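Side-chain contacts in IG hypothetical 16092 (Bacillus cereus ATCC 14579, PDB 1YQH), which is of unknown function but may bind thiamine: residues T20-V23 with Y24-V27; A30-V33 with V34-G38; H83-S87 with T88-I92. One frame throughout, in Å; residues are numbered along the deposited sequence.

Contact 1 (T20-V23 with Y24-V27)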
ATOM      1  N   THR A  20     -16.434  19.641   5.257  1.00 17.81           N
ATOM      2  CA  THR A  20     -17.798  19.709   5.809  1.00 17.79           C
ATOM      3  C   THR A  20     -18.583  18.401   5.748  1.00 17.43           C
ATOM      4  O   THR A  20     -19.811  18.410   5.841  1.00 16.94           O
ATOM      5  CB  THR A  20     -18.641  20.812   5.126  1.00 18.38           C
ATOM      6  OG1 THR A  20     -18.750  20.530   3.725  1.00 19.48           O
ATOM      7  CG2 THR A  20     -18.012  22.182   5.333  1.00 19.56           C
ATOM      8  N   LYS A  21     -17.878  17.279   5.589  1.00 17.10           N
ATOM      9  CA  LYS A  21     -18.521  15.967   5.535  1.00 17.08           C
ATOM     10  C   LYS A  21     -17.797  14.980   6.440  1.00 16.95           C
ATOM     11  O   LYS A  21     -16.579  15.076   6.628  1.00 16.39           O
ATOM     12  CB  LYS A  21     -18.519  15.404   4.099  1.00 17.93           C
ATOM     13  CG  LYS A  21     -19.047  16.346   3.008  1.00 18.49           C
ATOM     14  CD  LYS A  21     -20.556  16.582   3.123  1.00 22.73           C
ATOM     15  CE  LYS A  21     -21.059  17.548   2.045  1.00 23.45           C
ATOM     16  NZ  LYS A  21     -20.177  18.755   1.863  1.00 26.87           N
ATOM     17  N   ASP A  22     -18.550  14.025   6.985  1.00 15.92           N
ATOM     18  CA  ASP A  22     -17.975  12.903   7.708  1.00 16.22           C
ATOM     19  C   ASP A  22     -17.294  11.971   6.706  1.00 15.82           C
ATOM     20  O   ASP A  22     -17.801  11.790   5.593  1.00 15.56           O
ATOM     21  CB  ASP A  22     -19.083  12.147   8.445  1.00 16.65           C
ATOM     22  CG  ASP A  22     -19.685  12.952   9.590  1.00 19.00           C
ATOM     23  OD1 ASP A  22     -20.840  13.395   9.466  1.00 22.36           O
ATOM     24  OD2 ASP A  22     -19.013  13.140  10.616  1.00 21.82           O
ATOM     25  N   VAL A  23     -16.153  11.390   7.096  1.00 15.70           N
ATOM     26  CA  VAL A  23     -15.393  10.486   6.223  1.00 15.90           C
ATOM     27  C   VAL A  23     -16.283   9.379   5.660  1.00 15.87           C
ATOM     28  O   VAL A  23     -16.247   9.112   4.457  1.00 15.51           O
ATOM     29  CB  VAL A  23     -14.165   9.841   6.953  1.00 16.17           C
ATOM     30  CG1 VAL A  23     -13.473   8.799   6.065  1.00 16.70           C
ATOM     31  CG2 VAL A  23     -13.175  10.893   7.342  1.00 16.74           C
ATOM     32  N   TYR A  24     -17.084   8.747   6.520  1.00 16.28           N
ATOM     33  CA  TYR A  24     -17.932   7.628   6.078  1.00 16.77           C
ATOM     34  C   TYR A  24     -18.938   8.041   5.002  1.00 15.90           C
ATOM     35  O   TYR A  24     -19.270   7.235   4.131  1.00 15.61           O
ATOM     36  CB  TYR A  24     -18.679   6.959   7.242  1.00 18.31           C
ATOM     37  CG  TYR A  24     -17.828   6.149   8.215  1.00 20.61           C
ATOM     38  CD1 TYR A  24     -18.276   5.921   9.518  1.00 22.67           C
ATOM     39  CD2 TYR A  24     -16.587   5.617   7.844  1.00 22.87           C
ATOM     40  CE1 TYR A  24     -17.515   5.180  10.436  1.00 24.06           C
ATOM     41  CE2 TYR A  24     -15.811   4.874   8.767  1.00 24.74           C
ATOM     42  CZ  TYR A  24     -16.291   4.662  10.052  1.00 23.25           C
ATOM     43  OH  TYR A  24     -15.545   3.937  10.961  1.00 24.19           O
ATOM     44  N   SER A  25     -19.429   9.282   5.068  1.00 14.96           N
ATOM     45  CA  SER A  25     -20.378   9.787   4.071  1.00 13.95           C
ATOM     46  C   SER A  25     -19.740   9.870   2.681  1.00 13.76           C
ATOM     47  O   SER A  25     -20.374   9.568   1.668  1.00 13.50           O
ATOM     48  CB  SER A  25     -20.938  11.151   4.494  1.00 14.45           C
ATOM     49  OG  SER A  25     -21.543  11.061   5.778  1.00 15.79           O
ATOM     50  N   VAL A  26     -18.480  10.287   2.659  1.00 12.24           N
ATOM     51  CA  VAL A  26     -17.721  10.462   1.430  1.00 12.53           C
ATOM     52  C   VAL A  26     -17.338   9.083   0.891  1.00 12.14           C
ATOM     53  O   VAL A  26     -17.530   8.798  -0.293  1.00 12.28           O
ATOM     54  CB  VAL A  26     -16.469  11.312   1.708  1.00 11.78           C
ATOM     55  CG1 VAL A  26     -15.595  11.404   0.466  1.00 12.97           C
ATOM     56  CG2 VAL A  26     -16.891  12.705   2.192  1.00 13.04           C
ATOM     57  N   VAL A  27     -16.835   8.223   1.771  1.00 12.03           N
ATOM     58  CA  VAL A  27     -16.462   6.865   1.369  1.00 12.57           C
ATOM     59  C   VAL A  27     -17.667   6.080   0.793  1.00 12.05           C
ATOM     60  O   VAL A  27     -17.505   5.290  -0.141  1.00 11.92           O
ATOM     61  CB  VAL A  27     -15.726   6.083   2.503  1.00 12.15           C
ATOM     62  CG1 VAL A  27     -15.451   4.631   2.076  1.00 13.57           C
ATOM     63  CG2 VAL A  27     -14.405   6.785   2.870  1.00 14.22           C
TER
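Tyr-24 follows Val-23 at the start of helix 23-36. With chi1 at -70° its CG lies anti to its own carbonyl carbon, and the ring carries the hydroxyl away from this turn to a second subunit, where OH is hydrogen-bonded to Glu-94 and Arg-85 of that copy. Next comes Ser-25, whose N reaches back to Asp-22 O at 3.0 Å; the N-H...O angle of only 125° makes this a weak bond. Asp-22 holds the N-cap position, but its carboxylate makes no capping bond; the bonds from Ser-25 N and Val-26 N go to its carbonyl O, and both are weak. Val-26 N divides itself weakly between two acceptors, Asp-22 O at 3.4 Å and Val-23 O at 3.1 Å. Its CG2 branch turns back against the root of the lysine, 3.7 Å from Lys-21 CB. Beyond that root the Lys-21 chain bends at chi2 and chi4 and folds over, bringing NZ to donate to Thr-20 OG1 at 2.9 Å. With Val-27 the helix becomes regular: its N meets Val-23 O at 2.9 Å in an almost straight bond (173°). One turn apart, Val-23 and Val-27 run side by side, CG1 of Val-23 lying 3.9 Å from CG2 of Val-27. This opening turn leans on the end of strand 8-17, where Val-23, Val-26 and Val-27 all touch Pro-16; Val-26 also reaches loop residues Ala-18 and Ala-73, and Val-23 packs on Gln-17 of a third subunit.

Contact 2 (A30-V33 with V34-G38)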
ATOM      1  N   ALA A  30     -17.870   6.479  -2.858  1.00 11.04           N
ATOM      2  CA  ALA A  30     -16.846   5.694  -3.547  1.00 10.59           C
ATOM      3  C   ALA A  30     -17.283   4.232  -3.644  1.00 10.61           C
ATOM      4  O   ALA A  30     -17.189   3.624  -4.708  1.00 10.71           O
ATOM      5  CB  ALA A  30     -15.492   5.814  -2.839  1.00 10.99           C
ATOM      6  N   ILE A  31     -17.786   3.668  -2.546  1.00 10.05           N
ATOM      7  CA  ILE A  31     -18.242   2.269  -2.589  1.00 10.82           C
ATOM      8  C   ILE A  31     -19.447   2.113  -3.531  1.00 10.56           C
ATOM      9  O   ILE A  31     -19.582   1.090  -4.212  1.00 10.24           O
ATOM     10  CB  ILE A  31     -18.509   1.719  -1.167  1.00 10.64           C
ATOM     11  CG1 ILE A  31     -17.225   1.763  -0.321  1.00 12.91           C
ATOM     12  CG2 ILE A  31     -19.088   0.293  -1.232  1.00 11.23           C
ATOM     13  CD1 ILE A  31     -16.083   0.952  -0.876  1.00 17.60           C
ATOM     14  N   GLU A  32     -20.297   3.138  -3.608  1.00 10.49           N
ATOM     15  CA  GLU A  32     -21.428   3.119  -4.547  1.00 11.53           C
ATOM     16  C   GLU A  32     -20.943   2.904  -5.988  1.00 10.57           C
ATOM     17  O   GLU A  32     -21.559   2.154  -6.763  1.00  9.83           O
ATOM     18  CB  GLU A  32     -22.236   4.409  -4.435  1.00 12.05           C
ATOM     19  CG  GLU A  32     -23.517   4.416  -5.251  1.00 16.68           C
ATOM     20  CD  GLU A  32     -24.322   5.683  -5.037  1.00 21.63           C
ATOM     21  OE1 GLU A  32     -25.481   5.574  -4.584  1.00 24.77           O
ATOM     22  OE2 GLU A  32     -23.789   6.781  -5.308  1.00 22.96           O
ATOM     23  N   VAL A  33     -19.832   3.540  -6.349  1.00  9.28           N
ATOM     24  CA  VAL A  33     -19.263   3.338  -7.683  1.00  9.90           C
ATOM     25  C   VAL A  33     -18.950   1.849  -7.892  1.00  9.53           C
ATOM     26  O   VAL A  33     -19.299   1.279  -8.930  1.00 10.32           O
ATOM     27  CB  VAL A  33     -18.003   4.196  -7.909  1.00  9.77           C
ATOM     28  CG1 VAL A  33     -17.305   3.809  -9.216  1.00 10.37           C
ATOM     29  CG2 VAL A  33     -18.368   5.690  -7.904  1.00 10.88           C
ATOM     30  N   VAL A  34     -18.329   1.223  -6.890  1.00  9.32           N
ATOM     31  CA  VAL A  34     -18.009  -0.208  -6.948  1.00  9.28           C
ATOM     32  C   VAL A  34     -19.301  -1.013  -7.084  1.00  9.46           C
ATOM     33  O   VAL A  34     -19.411  -1.891  -7.943  1.00  9.56           O
ATOM     34  CB  VAL A  34     -17.233  -0.658  -5.704  1.00  9.00           C
ATOM     35  CG1 VAL A  34     -17.017  -2.169  -5.718  1.00 10.25           C
ATOM     36  CG2 VAL A  34     -15.881   0.088  -5.623  1.00  8.78           C
ATOM     37  N   GLN A  35     -20.297  -0.654  -6.282  1.00  9.31           N
ATOM     38  CA  GLN A  35     -21.555  -1.414  -6.248  1.00  9.83           C
ATOM     39  C   GLN A  35     -22.267  -1.354  -7.591  1.00  9.83           C
ATOM     40  O   GLN A  35     -22.900  -2.333  -8.014  1.00 10.31           O
ATOM     41  CB  GLN A  35     -22.459  -0.890  -5.135  1.00  9.62           C
ATOM     42  CG  GLN A  35     -21.930  -1.234  -3.715  1.00 10.15           C
ATOM     43  CD  GLN A  35     -22.690  -0.538  -2.595  1.00 11.01           C
ATOM     44  OE1 GLN A  35     -22.834  -1.081  -1.486  1.00 14.31           O
ATOM     45  NE2 GLN A  35     -23.182   0.652  -2.872  1.00 12.30           N
ATOM     46  N   GLN A  36     -22.170  -0.198  -8.245  1.00 10.17           N
ATOM     47  CA  GLN A  36     -22.846   0.035  -9.516  1.00 11.14           C
ATOM     48  C   GLN A  36     -22.083  -0.445 -10.753  1.00 10.99           C
ATOM     49  O   GLN A  36     -22.613  -0.355 -11.866  1.00 11.59           O
ATOM     50  CB  GLN A  36     -23.180   1.525  -9.653  1.00 11.04           C
ATOM     51  CG  GLN A  36     -24.157   2.025  -8.593  1.00 12.04           C
ATOM     52  CD  GLN A  36     -24.393   3.519  -8.679  1.00 14.83           C
ATOM     53  OE1 GLN A  36     -23.566   4.261  -9.214  1.00 19.03           O
ATOM     54  NE2 GLN A  36     -25.521   3.969  -8.142  1.00 21.23           N
ATOM     55  N   SER A  37     -20.862  -0.953 -10.568  1.00 10.66           N
ATOM     56  CA  SER A  37     -19.975  -1.263 -11.697  1.00 11.03           C
ATOM     57  C   SER A  37     -20.286  -2.560 -12.436  1.00 11.10           C
ATOM     58  O   SER A  37     -19.957  -2.675 -13.605  1.00 11.93           O
ATOM     59  CB  SER A  37     -18.514  -1.296 -11.251  1.00 10.84           C
ATOM     60  OG  SER A  37     -18.263  -2.387 -10.383  1.00 11.51           O
ATOM     61  N   GLY A  38     -20.851  -3.530 -11.727  1.00  9.83           N
ATOM     62  CA  GLY A  38     -21.081  -4.874 -12.274  1.00  9.87           C
ATOM     63  C   GLY A  38     -20.000  -5.912 -11.988  1.00  9.07           C
ATOM     64  O   GLY A  38     -20.217  -7.094 -12.235  1.00  9.64           O
TER
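Gln-36 lies against Glu-32, one turn back on helix 23-36, and its own N is bonded to Glu-32 O at 2.8 Å. Starting at CB, the side chain first skirts that same carbonyl, CB being 3.4 Å from Glu-32 O. Chi1 of -63° turns CG anti to the carbonyl carbon and back along the helix, 3.2 Å from Glu-32 O. The chain then runs on extended: CD comes over the glutamate methylene, 3.7 Å from Glu-32 CG, and NE2 at the tip sits 3.5 Å from the same carbon. The amide and the carboxylate are stacked, their planes only 8° apart, rather than bonded edge on; the carboxylate finds its salt bridge with Lys-29. Beside it Gln-35 crosses Ile-31 at a slant, its CD 3.9 Å from Ile-31 CG2. Two residues after Gln-35, Ser-37 folds its OG back to Val-34 O at 2.7 Å, a carbonyl that also accepts from Ser-37 N. Gly-38 then leaves the helix with positive phi. Helix 23-36, between strands 8-17 and 40-43 and packed on the four-stranded antiparallel sheet through Ala-30, Ile-31 and Val-34, is the first helix of a ferredoxin-like beta-alpha-beta-beta-alpha-beta fold.

Contact 3 (H83-S87 with T88-I92)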
ATOM      1  N   HIS A  83      -2.812  -7.794  -8.415  1.00  9.59           N
ATOM      2  CA  HIS A  83      -2.176  -9.076  -8.716  1.00  9.99           C
ATOM      3  C   HIS A  83      -2.343  -9.314 -10.206  1.00  9.91           C
ATOM      4  O   HIS A  83      -3.449  -9.562 -10.697  1.00 10.24           O
ATOM      5  CB  HIS A  83      -2.813 -10.232  -7.917  1.00  9.88           C
ATOM      6  CG  HIS A  83      -1.995 -11.488  -7.940  1.00 10.41           C
ATOM      7  ND1 HIS A  83      -2.015 -12.410  -6.917  1.00 12.15           N
ATOM      8  CD2 HIS A  83      -1.128 -11.967  -8.863  1.00 12.33           C
ATOM      9  CE1 HIS A  83      -1.206 -13.413  -7.215  1.00 13.14           C
ATOM     10  NE2 HIS A  83      -0.649 -13.166  -8.388  1.00 10.86           N
ATOM     11  N   TYR A  84      -1.228  -9.204 -10.926  1.00  9.81           N
ATOM     12  CA  TYR A  84      -1.219  -9.219 -12.377  1.00 10.13           C
ATOM     13  C   TYR A  84      -0.550 -10.510 -12.848  1.00 10.56           C
ATOM     14  O   TYR A  84       0.622 -10.751 -12.560  1.00 10.62           O
ATOM     15  CB  TYR A  84      -0.448  -7.981 -12.860  1.00 10.59           C
ATOM     16  CG  TYR A  84      -0.439  -7.763 -14.349  1.00 11.72           C
ATOM     17  CD1 TYR A  84      -1.630  -7.538 -15.049  1.00 14.38           C
ATOM     18  CD2 TYR A  84       0.763  -7.752 -15.058  1.00 12.52           C
ATOM     19  CE1 TYR A  84      -1.622  -7.329 -16.423  1.00 14.93           C
ATOM     20  CE2 TYR A  84       0.777  -7.541 -16.444  1.00 14.09           C
ATOM     21  CZ  TYR A  84      -0.421  -7.326 -17.108  1.00 13.61           C
ATOM     22  OH  TYR A  84      -0.423  -7.108 -18.474  1.00 15.71           O
ATOM     23  N   ARG A  85      -1.306 -11.346 -13.555  1.00 10.11           N
ATOM     24  CA  ARG A  85      -0.798 -12.606 -14.099  1.00 10.52           C
ATOM     25  C   ARG A  85      -1.485 -12.793 -15.448  1.00 10.96           C
ATOM     26  O   ARG A  85      -2.413 -13.599 -15.559  1.00 11.43           O
ATOM     27  CB  ARG A  85      -1.116 -13.769 -13.161  1.00 10.48           C
ATOM     28  CG  ARG A  85      -0.500 -15.111 -13.568  1.00 10.53           C
ATOM     29  CD  ARG A  85      -1.186 -16.242 -12.823  1.00 13.32           C
ATOM     30  NE  ARG A  85      -0.852 -16.247 -11.397  1.00 14.94           N
ATOM     31  CZ  ARG A  85      -1.658 -16.688 -10.428  1.00 15.27           C
ATOM     32  NH1 ARG A  85      -2.871 -17.156 -10.715  1.00 15.89           N
ATOM     33  NH2 ARG A  85      -1.241 -16.678  -9.172  1.00 14.70           N
ATOM     34  N   PRO A  86      -1.060 -12.010 -16.454  1.00 11.10           N
ATOM     35  CA  PRO A  86      -1.785 -11.922 -17.731  1.00 11.53           C
ATOM     36  C   PRO A  86      -1.855 -13.225 -18.524  1.00 11.83           C
ATOM     37  O   PRO A  86      -2.738 -13.366 -19.381  1.00 12.96           O
ATOM     38  CB  PRO A  86      -1.020 -10.830 -18.493  1.00 12.09           C
ATOM     39  CG  PRO A  86       0.366 -10.859 -17.905  1.00 11.28           C
ATOM     40  CD  PRO A  86       0.127 -11.129 -16.444  1.00 11.19           C
ATOM     41  N   SER A  87      -0.956 -14.170 -18.250  1.00 12.03           N
ATOM     42  CA  SER A  87      -0.973 -15.451 -18.973  1.00 12.11           C
ATOM     43  C   SER A  87      -2.275 -16.204 -18.712  1.00 12.10           C
ATOM     44  O   SER A  87      -3.004 -16.533 -19.646  1.00 12.73           O
ATOM     45  CB  SER A  87       0.229 -16.322 -18.600  1.00 11.93           C
ATOM     46  OG  SER A  87       0.250 -16.569 -17.199  1.00 11.72           O
ATOM     47  N   THR A  88      -2.573 -16.470 -17.444  1.00 12.12           N
ATOM     48  CA  THR A  88      -3.685 -17.364 -17.097  1.00 12.34           C
ATOM     49  C   THR A  88      -4.696 -16.727 -16.143  1.00 12.24           C
ATOM     50  O   THR A  88      -5.728 -17.335 -15.821  1.00 11.51           O
ATOM     51  CB  THR A  88      -3.168 -18.663 -16.488  1.00 12.47           C
ATOM     52  OG1 THR A  88      -2.302 -18.339 -15.392  1.00 14.03           O
ATOM     53  CG2 THR A  88      -2.394 -19.472 -17.541  1.00 13.28           C
ATOM     54  N   GLY A  89      -4.407 -15.500 -15.720  1.00 11.51           N
ATOM     55  CA  GLY A  89      -5.328 -14.742 -14.867  1.00 11.62           C
ATOM     56  C   GLY A  89      -5.201 -15.133 -13.411  1.00 12.00           C
ATOM     57  O   GLY A  89      -4.577 -16.147 -13.076  1.00 11.92           O
ATOM     58  N   VAL A  90      -5.790 -14.320 -12.546  1.00 11.91           N
ATOM     59  CA  VAL A  90      -5.810 -14.594 -11.108  1.00 13.68           C
ATOM     60  C   VAL A  90      -7.193 -14.201 -10.583  1.00 13.60           C
ATOM     61  O   VAL A  90      -7.763 -13.193 -11.010  1.00 13.68           O
ATOM     62  CB  VAL A  90      -4.670 -13.849 -10.363  1.00 14.29           C
ATOM     63  CG1 VAL A  90      -4.715 -12.365 -10.652  1.00 15.79           C
ATOM     64  CG2 VAL A  90      -4.698 -14.147  -8.844  1.00 15.12           C
ATOM     65  N   THR A  91      -7.717 -15.015  -9.670  1.00 13.29           N
ATOM     66  CA  THR A  91      -9.069 -14.857  -9.147  1.00 13.44           C
ATOM     67  C   THR A  91      -9.072 -14.752  -7.629  1.00 12.97           C
ATOM     68  O   THR A  91      -8.118 -15.162  -6.958  1.00 12.47           O
ATOM     69  CB  THR A  91      -9.982 -16.046  -9.545  1.00 13.95           C
ATOM     70  OG1 THR A  91      -9.439 -17.259  -9.011  1.00 16.21           O
ATOM     71  CG2 THR A  91     -10.110 -16.145 -11.071  1.00 15.97           C
ATOM     72  N   ILE A  92     -10.160 -14.207  -7.091  1.00 12.21           N
ATOM     73  CA  ILE A  92     -10.336 -14.139  -5.653  1.00 12.19           C
ATOM     74  C   ILE A  92     -10.348 -15.558  -5.070  1.00 12.59           C
ATOM     75  O   ILE A  92      -9.652 -15.858  -4.095  1.00 12.44           O
ATOM     76  CB  ILE A  92     -11.637 -13.403  -5.293  1.00 11.53           C
ATOM     77  CG1 ILE A  92     -11.509 -11.915  -5.665  1.00 11.72           C
ATOM     78  CG2 ILE A  92     -11.964 -13.591  -3.793  1.00 11.03           C
ATOM     79  CD1 ILE A  92     -12.818 -11.083  -5.589  1.00 12.09           C
TER
HETATM   80  O   HOH W   1       0.270 -19.364 -15.773  1.00 24.48           O
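Val-90 meets His-83 with both branches because its chi1 of 54° wedges CG1 between its own backbone N and carbonyl carbon and sends CG2 anti to the N. CG2 thereby lands over the face of the His-83 ring, 3.8 Å from the centroid and 13° off the normal, a CH-pi contact. CG1 presses toward the backbone instead, 3.1 Å from His-83 O, a tight fit. Arg-85 contributes the second bend: its chain is extended to CD and then folds at chi3 (-70°), which turns one face of the guanidinium to Val-90 CB; that carbon sits over it toward the rim, 3.8 Å from Arg-85 NH1. The fold also aims Arg-85 NH1 at Gly-89 O, where it donates at 3.1 Å, the acceptor lying somewhat out of the guanidinium plane. The backbone closes the same loop: Gly-89 N bonds to Arg-85 O at 2.8 Å, an alpha-turn, with Gly-89 at positive phi. Thus Arg-85 grips Gly-89 twice, with its carbonyl and with its side chain. At the tip Thr-88 sets OG1 3.5 Å from Arg-85 CD, and a water bridges Ser-87 OG and Thr-88 OG1, lying 2.8 Å from the latter.

The arginine has further partners: NH1 forms a salt bridge with Glu-94, and NH2 forms a salt bridge with Glu-75 of a fourth subunit. His-83 is shared likewise, between Lys-95 and Glu-75 of the fourth subunit. The loop joins strand 75-84 to helix 92-96 and is tied to the beginning of strand 8-17 through Thr-9, while His-83 and Tyr-84 pair antiparallel with a strand of the fourth subunit, so that the sheet continues across the interface.

Contacts 1 and 2 follow one another on helix 23-36, the first at its opening turn and the second at its close, with centres 16 Å apart. Contact 3 lies across the chain's centre from both: its centre is 34 Å from contact 1 and 22 Å from contact 2, and within one chain it touches neither, the nearest atoms being about 18 Å and 10 Å away. In the tetramer the far ends come together, contact 1 of one chain meeting contact 3 of the second subunit through the tyrosine and arginine already named. Contact 2 faces that subunit too, Ile-31 and Gln-35 packing on its Tyr-99.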